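Local atomic coordinates of hypothetical membrane protein (Corynebacterium glutamicum, PDB entry 6JS9), a protein that binds heme through the N-terminal domain described here and probably takes part in passing it along the heme uptake machinery of the bacterium. Residues 94-99 against 138-143; 132-137 against 151-156; 127-132 against 156-161. All blocks are in the same frame, centred on the assembly; numbering follows the deposited sequence.

All three contacts reach the same antiparallel sheet, but only contact 2 lies almost wholly within it, as regular hairpin pairing by backbone bonds. Contact 3 shares Ala132 and Thr156 with it and carries on where that pairing ends, a threonine hydroxyl and a helix start replacing the strand ladder nearer the heme. Contact 1, far from the heme, holds the connecting loop of the same hairpin by one backbone bond and an aromatic pair; its Phe96 packs on Leu136 of contact 2. All are partly buried: Phe96, Ala140 and Phe142 lie inside beside exposed Ser99 and Ala139, Val134 and Thr153 back onto exposed Ser135 and Thr152, and Leu131 and Gly159 are buried while Ala158 is exposed.

Contact 1. Residues 94-99 against 138-143; sequences MVFNGS and SAADFS
Gly98 and Ala140 join the two backbones where strand 82-97 has just ended and the irregular segment 138-143 passes beside it, Ser99 and Ala139 bringing their CA atoms within 4.0 Å. Ala140 N donates to Gly98 O over 2.8 Å, an almost straight bond at 169° that nevertheless reaches the oxygen from above the carbonyl plane. The same oxygen receives a weaker CA-H...O approach from Ala139 CA. Gly98 has a positive phi, which favours glycine, as the chain turns toward the next strand of the sheet. The loop linking the hairpin strands 129-136 and 146-155 here lies against the turn that leads from strand 82-97 to strand 100-110. Next to the backbone bond, the Ala140 methyl touches Phe96 CD2 at 3.6 Å. Phe142 then brings the edge of its ring toward the Phe96 face in an offset edge-to-face pair, with CZ 3.7 Å from Phe96 CD1 and the planes turned by 85°. With CG of Phe96 anti to its carbonyl carbon (chi1 -60°), the ring meets both partners. Ile147 of strand 146-155 touches both phenylalanines, while Val66 of strand 63-79 packs on Phe96. Farther along, Asp141 OD1 accepts from Ser143 N in an Asx turn and from Ser143 OG, both arriving from the same face of the carboxylate.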
ATOM      1  N   MET A  94       4.108   5.999   5.012  1.00 35.10           N
ATOM      2  CA  MET A  94       5.409   5.348   5.068  1.00 34.61           C
ATOM      3  C   MET A  94       6.125   5.830   6.320  1.00 36.61           C
ATOM      4  O   MET A  94       6.298   7.040   6.512  1.00 30.57           O
ATOM      5  CB  MET A  94       6.222   5.638   3.809  1.00 38.95           C
ATOM      6  CG  MET A  94       7.272   4.602   3.539  1.00 36.46           C
ATOM      7  SD  MET A  94       7.778   4.633   1.816  1.00 42.32           S
ATOM      8  CE  MET A  94       9.132   3.469   1.890  1.00 39.98           C
ATOM      9  N   VAL A  95       6.495   4.890   7.189  1.00 35.18           N
ATOM     10  CA  VAL A  95       7.180   5.179   8.449  1.00 33.78           C
ATOM     11  C   VAL A  95       8.636   4.755   8.288  1.00 39.70           C
ATOM     12  O   VAL A  95       8.924   3.563   8.093  1.00 30.98           O
ATOM     13  CB  VAL A  95       6.526   4.455   9.637  1.00 34.78           C
ATOM     14  CG1 VAL A  95       7.175   4.893  10.964  1.00 31.38           C
ATOM     15  CG2 VAL A  95       5.024   4.705   9.670  1.00 30.20           C
ATOM     16  N   PHE A  96       9.555   5.722   8.381  1.00 31.82           N
ATOM     17  CA  PHE A  96      10.965   5.484   8.092  1.00 33.97           C
ATOM     18  C   PHE A  96      11.771   5.285   9.371  1.00 33.57           C
ATOM     19  O   PHE A  96      11.562   5.977  10.374  1.00 33.58           O
ATOM     20  CB  PHE A  96      11.575   6.644   7.303  1.00 33.11           C
ATOM     21  CG  PHE A  96      10.915   6.901   5.984  1.00 35.31           C
ATOM     22  CD1 PHE A  96       9.785   7.703   5.906  1.00 37.20           C
ATOM     23  CD2 PHE A  96      11.446   6.378   4.817  1.00 32.86           C
ATOM     24  CE1 PHE A  96       9.184   7.963   4.694  1.00 36.44           C
ATOM     25  CE2 PHE A  96      10.851   6.631   3.604  1.00 32.63           C
ATOM     26  CZ  PHE A  96       9.721   7.431   3.540  1.00 33.70           C
ATOM     27  N   ASN A  97      12.722   4.348   9.312  1.00 33.87           N
ATOM     28  CA  ASN A  97      13.708   4.121  10.374  1.00 34.96           C
ATOM     29  C   ASN A  97      15.035   3.790   9.673  1.00 46.05           C
ATOM     30  O   ASN A  97      15.412   2.625   9.512  1.00 38.05           O
ATOM     31  CB  ASN A  97      13.245   3.015  11.323  1.00 34.93           C
ATOM     32  CG  ASN A  97      14.329   2.548  12.261  1.00 36.28           C
ATOM     33  OD1 ASN A  97      15.337   3.229  12.462  1.00 40.09           O
ATOM     34  ND2 ASN A  97      14.132   1.372  12.842  1.00 39.18           N
ATOM     35  N   GLY A  98      15.746   4.836   9.234  1.00 36.53           N
ATOM     36  CA  GLY A  98      16.988   4.635   8.509  1.00 37.65           C
ATOM     37  C   GLY A  98      16.842   3.908   7.183  1.00 44.19           C
ATOM     38  O   GLY A  98      16.145   4.387   6.282  1.00 41.84           O
ATOM     39  N   SER A  99      17.515   2.760   7.047  1.00 38.04           N
ATOM     40  CA  SER A  99      17.404   1.906   5.870  1.00 37.86           C
ATOM     41  C   SER A  99      16.159   1.015   5.882  1.00 40.13           C
ATOM     42  O   SER A  99      16.002   0.185   4.977  1.00 39.35           O
ATOM     43  CB  SER A  99      18.649   1.022   5.750  1.00 39.47           C
ATOM     44  OG  SER A  99      19.821   1.798   5.670  1.00 54.98           O
ATOM     45  N   SER A 138      18.722   2.978   0.200  1.00 51.89           N
ATOM     46  CA  SER A 138      19.528   3.971   0.905  1.00 48.79           C
ATOM     47  C   SER A 138      18.833   4.380   2.197  1.00 44.14           C
ATOM     48  O   SER A 138      17.607   4.299   2.316  1.00 38.50           O
ATOM     49  CB  SER A 138      19.779   5.230   0.050  1.00 51.81           C
ATOM     50  OG  SER A 138      20.411   4.913  -1.180  1.00 54.44           O
ATOM     51  N   ALA A 139      19.625   4.827   3.167  1.00 42.03           N
ATOM     52  CA  ALA A 139      19.052   5.282   4.425  1.00 43.38           C
ATOM     53  C   ALA A 139      18.241   6.548   4.194  1.00 45.01           C
ATOM     54  O   ALA A 139      18.692   7.472   3.513  1.00 46.84           O
ATOM     55  CB  ALA A 139      20.144   5.545   5.461  1.00 47.25           C
ATOM     56  N   ALA A 140      17.046   6.598   4.770  1.00 38.04           N
ATOM     57  CA  ALA A 140      16.286   7.838   4.766  1.00 39.14           C
ATOM     58  C   ALA A 140      16.948   8.864   5.687  1.00 40.34           C
ATOM     59  O   ALA A 140      17.331   8.548   6.819  1.00 42.10           O
ATOM     60  CB  ALA A 140      14.843   7.578   5.196  1.00 35.94           C
ATOM     61  N   ASP A 141      17.078  10.096   5.204  1.00 39.02           N
ATOM     62  CA  ASP A 141      17.696  11.179   5.973  1.00 40.01           C
ATOM     63  C   ASP A 141      16.887  12.444   5.707  1.00 39.89           C
ATOM     64  O   ASP A 141      17.050  13.077   4.661  1.00 40.63           O
ATOM     65  CB  ASP A 141      19.157  11.350   5.581  1.00 47.34           C
ATOM     66  CG  ASP A 141      19.889  12.403   6.417  1.00 47.45           C
ATOM     67  OD1 ASP A 141      19.251  13.192   7.160  1.00 44.81           O
ATOM     68  OD2 ASP A 141      21.133  12.420   6.316  1.00 47.87           O
ATOM     69  N   PHE A 142      16.012  12.805   6.651  1.00 39.16           N
ATOM     70  CA  PHE A 142      15.139  13.959   6.466  1.00 44.15           C
ATOM     71  C   PHE A 142      15.886  15.286   6.507  1.00 45.24           C
ATOM     72  O   PHE A 142      15.290  16.318   6.180  1.00 42.87           O
ATOM     73  CB  PHE A 142      14.028  13.966   7.519  1.00 40.46           C
ATOM     74  CG  PHE A 142      12.921  12.983   7.239  1.00 42.92           C
ATOM     75  CD1 PHE A 142      11.892  13.305   6.363  1.00 45.73           C
ATOM     76  CD2 PHE A 142      12.912  11.731   7.842  1.00 39.33           C
ATOM     77  CE1 PHE A 142      10.868  12.392   6.097  1.00 45.66           C
ATOM     78  CE2 PHE A 142      11.889  10.815   7.580  1.00 37.88           C
ATOM     79  CZ  PHE A 142      10.870  11.154   6.706  1.00 37.67           C
ATOM     80  N   SER A 143      17.160  15.297   6.898  1.00 45.16           N
ATOM     81  CA  SER A 143      17.934  16.529   6.779  1.00 47.82           C
ATOM     82  C   SER A 143      18.482  16.741   5.372  1.00 52.80           C
ATOM     83  O   SER A 143      19.057  17.797   5.107  1.00 58.55           O
ATOM     84  CB  SER A 143      19.096  16.542   7.764  1.00 44.76           C
ATOM     85  OG  SER A 143      20.162  15.765   7.255  1.00 50.00           O
TER

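Contact 2. Residues 132-137 against 151-156; sequences ADVSLN and GTTDLT
Asp133 and Asp154 face each other as a hydrogen-bonded pair, and two residues along the ladder Ser135 and Thr152 do the same, so that four backbone bonds tie these lengths of the hairpin together. Asp133 N gives to Asp154 O at 2.8 Å, and Asp154 N returns the bond to Asp133 O. Ser135 N approaches Thr152 O at 2.7 Å, whereas its return partner, Thr152 N to Ser135 O, is the longest of the four at 3.0 Å. Between these pairs, Val134 and Thr153 form a non-hydrogen-bonded pair, and Val134 CA leans on Thr152 O in a CA-H...O contact.

The side chains alternate in the usual manner of an antiparallel beta ladder. Ala132, Val134 and Thr153 share the buried face, where Val134 CG1, anti to the backbone N (chi1 -170°), lies 3.5 Å from Thr152 O. The other face carries Asp133, Ser135, Thr152 and Asp154; there Ser135 CB meets Thr152 OG1 at 3.6 Å. Gly151 closes up against Leu136 with a CA-CA separation of 4.1 Å, room for a side chain being lacking beside Ser135 O.

In the next shell, Thr153 OG1 is hydrogen-bonded to Asp174 O, satisfying a hydroxyl on the buried face. Strand 100-110 flanks the hairpin, with Ala101 and Leu103 against Val134. On the polar face the carboxylates of Asp133 and Asp154 stand 6.2 Å apart between their OD2 atoms; any repulsion between these two partly exposed groups, which are not in contact, is probably modest, and the four backbone bonds are the only hydrogen bonds between the two segments.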
ATOM      1  N   ALA A 132       3.357  -4.008   5.049  1.00 30.01           N
ATOM      2  CA  ALA A 132       4.625  -4.492   4.520  1.00 31.81           C
ATOM      3  C   ALA A 132       5.781  -3.823   5.247  1.00 37.39           C
ATOM      4  O   ALA A 132       5.693  -2.657   5.645  1.00 31.61           O
ATOM      5  CB  ALA A 132       4.758  -4.229   3.010  1.00 27.77           C
ATOM      6  N   ASP A 133       6.862  -4.586   5.411  1.00 40.03           N
ATOM      7  CA  ASP A 133       8.161  -4.069   5.823  1.00 37.04           C
ATOM      8  C   ASP A 133       9.001  -3.798   4.582  1.00 38.52           C
ATOM      9  O   ASP A 133       8.989  -4.584   3.627  1.00 38.28           O
ATOM     10  CB  ASP A 133       8.888  -5.075   6.719  1.00 40.18           C
ATOM     11  CG  ASP A 133       8.303  -5.159   8.124  1.00 46.10           C
ATOM     12  OD1 ASP A 133       8.159  -4.103   8.782  1.00 42.44           O
ATOM     13  OD2 ASP A 133       8.011  -6.290   8.575  1.00 43.32           O
ATOM     14  N   VAL A 134       9.731  -2.684   4.594  1.00 30.81           N
ATOM     15  CA  VAL A 134      10.510  -2.242   3.441  1.00 32.90           C
ATOM     16  C   VAL A 134      11.983  -2.218   3.818  1.00 39.26           C
ATOM     17  O   VAL A 134      12.351  -1.689   4.875  1.00 32.88           O
ATOM     18  CB  VAL A 134      10.076  -0.849   2.951  1.00 37.12           C
ATOM     19  CG1 VAL A 134      10.742  -0.532   1.605  1.00 40.87           C
ATOM     20  CG2 VAL A 134       8.565  -0.749   2.875  1.00 29.71           C
ATOM     21  N   SER A 135      12.823  -2.760   2.945  1.00 37.48           N
ATOM     22  CA  SER A 135      14.270  -2.658   3.075  1.00 43.92           C
ATOM     23  C   SER A 135      14.732  -1.668   2.014  1.00 44.71           C
ATOM     24  O   SER A 135      14.801  -1.999   0.827  1.00 35.47           O
ATOM     25  CB  SER A 135      14.933  -4.022   2.922  1.00 44.29           C
ATOM     26  OG  SER A 135      14.355  -4.954   3.824  1.00 42.02           O
ATOM     27  N   LEU A 136      15.025  -0.448   2.449  1.00 43.57           N
ATOM     28  CA  LEU A 136      15.353   0.635   1.531  1.00 40.96           C
ATOM     29  C   LEU A 136      16.764   0.482   0.981  1.00 38.15           C
ATOM     30  O   LEU A 136      17.679   0.073   1.699  1.00 39.14           O
ATOM     31  CB  LEU A 136      15.221   1.980   2.242  1.00 38.11           C
ATOM     32  CG  LEU A 136      13.800   2.343   2.667  1.00 35.73           C
ATOM     33  CD1 LEU A 136      13.835   3.502   3.643  1.00 37.28           C
ATOM     34  CD2 LEU A 136      12.957   2.689   1.458  1.00 36.20           C
ATOM     35  N   ASN A 137      16.935   0.837  -0.302  1.00 38.10           N
ATOM     36  CA  ASN A 137      18.262   0.844  -0.923  1.00 43.31           C
ATOM     37  C   ASN A 137      19.219   1.816  -0.230  1.00 46.39           C
ATOM     38  O   ASN A 137      20.417   1.533  -0.108  1.00 42.74           O
ATOM     39  CB  ASN A 137      18.155   1.202  -2.411  1.00 46.05           C
ATOM     40  CG  ASN A 137      17.376   0.174  -3.219  1.00 54.64           C
ATOM     41  OD1 ASN A 137      17.198  -0.971  -2.791  1.00 51.83           O
ATOM     42  ND2 ASN A 137      16.920   0.576  -4.410  1.00 50.30           N
ATOM     43  N   GLY A 151      13.241   0.181  -2.708  1.00 37.57           N
ATOM     44  CA  GLY A 151      13.605  -0.910  -1.820  1.00 34.72           C
ATOM     45  C   GLY A 151      12.720  -2.121  -2.064  1.00 39.69           C
ATOM     46  O   GLY A 151      11.810  -2.100  -2.899  1.00 36.05           O
ATOM     47  N   THR A 152      13.013  -3.191  -1.327  1.00 37.71           N
ATOM     48  CA  THR A 152      12.262  -4.436  -1.402  1.00 37.42           C
ATOM     49  C   THR A 152      11.303  -4.528  -0.220  1.00 44.64           C
ATOM     50  O   THR A 152      11.517  -3.903   0.825  1.00 36.09           O
ATOM     51  CB  THR A 152      13.202  -5.643  -1.406  1.00 41.35           C
ATOM     52  OG1 THR A 152      14.041  -5.595  -0.245  1.00 41.98           O
ATOM     53  CG2 THR A 152      14.065  -5.645  -2.656  1.00 41.05           C
ATOM     54  N   THR A 153      10.236  -5.321  -0.395  1.00 31.56           N
ATOM     55  CA  THR A 153       9.121  -5.349   0.543  1.00 36.13           C
ATOM     56  C   THR A 153       8.748  -6.777   0.907  1.00 38.54           C
ATOM     57  O   THR A 153       8.748  -7.663   0.047  1.00 37.80           O
ATOM     58  CB  THR A 153       7.879  -4.667  -0.030  1.00 36.98           C
ATOM     59  OG1 THR A 153       7.380  -5.450  -1.123  1.00 42.15           O
ATOM     60  CG2 THR A 153       8.208  -3.271  -0.527  1.00 36.05           C
ATOM     61  N   ASP A 154       8.404  -6.967   2.185  1.00 37.73           N
ATOM     62  CA  ASP A 154       7.918  -8.222   2.749  1.00 39.82           C
ATOM     63  C   ASP A 154       6.537  -8.004   3.349  1.00 40.99           C
ATOM     64  O   ASP A 154       6.333  -7.057   4.118  1.00 36.04           O
ATOM     65  CB  ASP A 154       8.840  -8.748   3.855  1.00 45.83           C
ATOM     66  CG  ASP A 154      10.151  -9.266   3.326  1.00 64.79           C
ATOM     67  OD1 ASP A 154      10.253  -9.486   2.099  1.00 72.41           O
ATOM     68  OD2 ASP A 154      11.081  -9.451   4.144  1.00 69.31           O
ATOM     69  N   LEU A 155       5.618  -8.916   3.043  1.00 43.98           N
ATOM     70  CA  LEU A 155       4.273  -8.891   3.606  1.00 28.81           C
ATOM     71  C   LEU A 155       4.272  -9.323   5.070  1.00 29.48           C
ATOM     72  O   LEU A 155       4.954 -10.276   5.460  1.00 39.02           O
ATOM     73  CB  LEU A 155       3.364  -9.820   2.787  1.00 34.09           C
ATOM     74  CG  LEU A 155       1.909  -9.984   3.213  1.00 34.31           C
ATOM     75  CD1 LEU A 155       1.152  -8.692   2.959  1.00 35.33           C
ATOM     76  CD2 LEU A 155       1.280 -11.136   2.483  1.00 28.11           C
ATOM     77  N   THR A 156       3.484  -8.627   5.885  1.00 29.28           N
ATOM     78  CA  THR A 156       3.384  -8.954   7.300  1.00 29.94           C
ATOM     79  C   THR A 156       2.355 -10.050   7.531  1.00 34.68           C
ATOM     80  O   THR A 156       1.539 -10.376   6.663  1.00 34.11           O
ATOM     81  CB  THR A 156       2.985  -7.739   8.130  1.00 38.34           C
ATOM     82  OG1 THR A 156       1.629  -7.399   7.812  1.00 29.12           O
ATOM     83  CG2 THR A 156       3.930  -6.540   7.855  1.00 30.42           C
TER

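Contact 3. Residues 127-132 against 156-161; sequences DDIVLA and TAAGAQ
An N-cap joins strand 129-136 to the short helix 157-162: Thr156, the residue just before the helix, binds the strand and the first turn at once. Its OG1 donates to Val130 O at 2.7 Å, in the carbonyl plane, and accepts from Gly159 N at 3.0 Å as the capping bond. The hydroxyl sits between the backbone N and the carbonyl carbon (chi1 69°), a setting that lets one oxygen serve both partners. A second bond, from Thr156 N to Leu131 O, is fairly straight at 165° but longer, 3.2 Å, and reaches that oxygen from above its carbonyl plane. The strand is irregular here, for Leu131 and Ala132 both face Leu103 in a classic beta bulge.

Over residues 157-161 and 129-132 the helix and strand axes lie at 89°. Leu131 and Gly159 bring their CA atoms nearest across the crossing, and the lack of a side chain on Gly159 admits Leu131 CD1 to 3.7 Å from Gly159 CA. Leu131 also packs on Trp15, Phe163 and Leu155. Gly159 lies about 7 Å from the side chain of the heme-binding Tyr167 and about 10 Å from the heme, so the helix start stands near the site. Elsewhere in the contact, the methyls Val130 CG1 and Thr156 CG2 meet at 3.9 Å, their side chains crossing at about a right angle, and Ile129 CG2 rests 4.2 Å from Ala158 CB.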
ATOM      1  N   ASP A 127      -7.947  -0.422  10.577  1.00 34.14           N
ATOM      2  CA  ASP A 127      -7.210   0.828  10.541  1.00 38.30           C
ATOM      3  C   ASP A 127      -5.766   0.595  10.954  1.00 43.35           C
ATOM      4  O   ASP A 127      -5.478  -0.259  11.799  1.00 46.68           O
ATOM      5  CB  ASP A 127      -7.839   1.865  11.475  1.00 45.91           C
ATOM      6  CG  ASP A 127      -9.143   2.433  10.938  1.00 53.57           C
ATOM      7  OD1 ASP A 127      -9.393   2.347   9.716  1.00 50.12           O
ATOM      8  OD2 ASP A 127      -9.910   2.990  11.753  1.00 57.32           O
ATOM      9  N   ASP A 128      -4.859   1.368  10.346  1.00 42.21           N
ATOM     10  CA  ASP A 128      -3.455   1.451  10.770  1.00 38.03           C
ATOM     11  C   ASP A 128      -2.774   0.081  10.761  1.00 40.86           C
ATOM     12  O   ASP A 128      -2.063  -0.294  11.697  1.00 45.55           O
ATOM     13  CB  ASP A 128      -3.342   2.099  12.152  1.00 48.45           C
ATOM     14  CG  ASP A 128      -4.039   3.437  12.224  1.00 54.45           C
ATOM     15  OD1 ASP A 128      -3.687   4.342  11.422  1.00 53.30           O
ATOM     16  OD2 ASP A 128      -4.951   3.566  13.075  1.00 55.72           O
ATOM     17  N   ILE A 129      -2.998  -0.672   9.699  1.00 34.09           N
ATOM     18  CA  ILE A 129      -2.410  -1.998   9.562  1.00 40.37           C
ATOM     19  C   ILE A 129      -1.042  -1.838   8.931  1.00 32.78           C
ATOM     20  O   ILE A 129      -0.911  -1.202   7.878  1.00 31.50           O
ATOM     21  CB  ILE A 129      -3.302  -2.913   8.699  1.00 43.47           C
ATOM     22  CG1 ILE A 129      -4.688  -3.051   9.325  1.00 47.38           C
ATOM     23  CG2 ILE A 129      -2.669  -4.290   8.523  1.00 43.83           C
ATOM     24  CD1 ILE A 129      -4.704  -3.685  10.714  1.00 53.61           C
ATOM     25  N   VAL A 130      -0.018  -2.418   9.551  1.00 31.59           N
ATOM     26  CA  VAL A 130       1.281  -2.479   8.884  1.00 35.47           C
ATOM     27  C   VAL A 130       1.200  -3.575   7.825  1.00 28.12           C
ATOM     28  O   VAL A 130       1.210  -4.768   8.140  1.00 29.74           O
ATOM     29  CB  VAL A 130       2.440  -2.727   9.857  1.00 39.59           C
ATOM     30  CG1 VAL A 130       3.734  -2.815   9.079  1.00 34.60           C
ATOM     31  CG2 VAL A 130       2.539  -1.600  10.888  1.00 36.44           C
ATOM     32  N   LEU A 131       1.135  -3.170   6.563  1.00 30.23           N
ATOM     33  CA  LEU A 131       0.944  -4.112   5.472  1.00 30.11           C
ATOM     34  C   LEU A 131       2.253  -4.753   5.016  1.00 36.15           C
ATOM     35  O   LEU A 131       2.263  -5.918   4.608  1.00 29.39           O
ATOM     36  CB  LEU A 131       0.281  -3.388   4.297  1.00 29.55           C
ATOM     37  CG  LEU A 131      -0.067  -4.214   3.063  1.00 26.38           C
ATOM     38  CD1 LEU A 131      -0.913  -5.422   3.435  1.00 26.45           C
ATOM     39  CD2 LEU A 131      -0.772  -3.334   2.022  1.00 27.58           C
ATOM     40  N   ALA A 132       3.357  -4.008   5.049  1.00 30.01           N
ATOM     41  CA  ALA A 132       4.625  -4.492   4.520  1.00 31.81           C
ATOM     42  C   ALA A 132       5.781  -3.823   5.247  1.00 37.39           C
ATOM     43  O   ALA A 132       5.693  -2.657   5.645  1.00 31.61           O
ATOM     44  CB  ALA A 132       4.758  -4.229   3.010  1.00 27.77           C
ATOM     45  N   THR A 156       3.484  -8.627   5.885  1.00 29.28           N
ATOM     46  CA  THR A 156       3.384  -8.954   7.300  1.00 29.94           C
ATOM     47  C   THR A 156       2.355 -10.050   7.531  1.00 34.68           C
ATOM     48  O   THR A 156       1.539 -10.376   6.663  1.00 34.11           O
ATOM     49  CB  THR A 156       2.985  -7.739   8.130  1.00 38.34           C
ATOM     50  OG1 THR A 156       1.629  -7.399   7.812  1.00 29.12           O
ATOM     51  CG2 THR A 156       3.930  -6.540   7.855  1.00 30.42           C
ATOM     52  N   ALA A 157       2.388 -10.604   8.744  1.00 31.24           N
ATOM     53  CA  ALA A 157       1.397 -11.598   9.136  1.00 42.68           C
ATOM     54  C   ALA A 157      -0.015 -11.046   8.983  1.00 42.20           C
ATOM     55  O   ALA A 157      -0.901 -11.708   8.427  1.00 31.26           O
ATOM     56  CB  ALA A 157       1.656 -12.048  10.578  1.00 37.73           C
ATOM     57  N   ALA A 158      -0.237  -9.815   9.452  1.00 37.09           N
ATOM     58  CA  ALA A 158      -1.573  -9.232   9.388  1.00 38.08           C
ATOM     59  C   ALA A 158      -1.982  -8.939   7.948  1.00 32.95           C
ATOM     60  O   ALA A 158      -3.160  -9.075   7.594  1.00 36.59           O
ATOM     61  CB  ALA A 158      -1.634  -7.966  10.250  1.00 40.82           C
ATOM     62  N   GLY A 159      -1.029  -8.520   7.108  1.00 31.63           N
ATOM     63  CA  GLY A 159      -1.338  -8.299   5.700  1.00 28.42           C
ATOM     64  C   GLY A 159      -1.735  -9.581   4.994  1.00 34.12           C
ATOM     65  O   GLY A 159      -2.670  -9.599   4.187  1.00 33.19           O
ATOM     66  N   ALA A 160      -1.031 -10.675   5.292  1.00 32.71           N
ATOM     67  CA  ALA A 160      -1.385 -11.956   4.705  1.00 33.66           C
ATOM     68  C   ALA A 160      -2.800 -12.351   5.093  1.00 34.12           C
ATOM     69  O   ALA A 160      -3.566 -12.848   4.260  1.00 35.08           O
ATOM     70  CB  ALA A 160      -0.388 -13.025   5.145  1.00 41.74           C
ATOM     71  N   GLN A 161      -3.156 -12.133   6.361  1.00 29.79           N
ATOM     72  CA  GLN A 161      -4.498 -12.438   6.838  1.00 39.96           C
ATOM     73  C   GLN A 161      -5.536 -11.538   6.171  1.00 43.45           C
ATOM     74  O   GLN A 161      -6.619 -12.000   5.788  1.00 41.44           O
ATOM     75  CB  GLN A 161      -4.533 -12.285   8.359  1.00 41.78           C
ATOM     76  CG  GLN A 161      -5.601 -13.074   9.057  1.00 61.94           C
ATOM     77  CD  GLN A 161      -6.973 -12.461   8.898  1.00 79.65           C
ATOM     78  OE1 GLN A 161      -7.104 -11.243   8.720  1.00 83.37           O
ATOM     79  NE2 GLN A 161      -8.010 -13.299   8.956  1.00 82.50           N
TER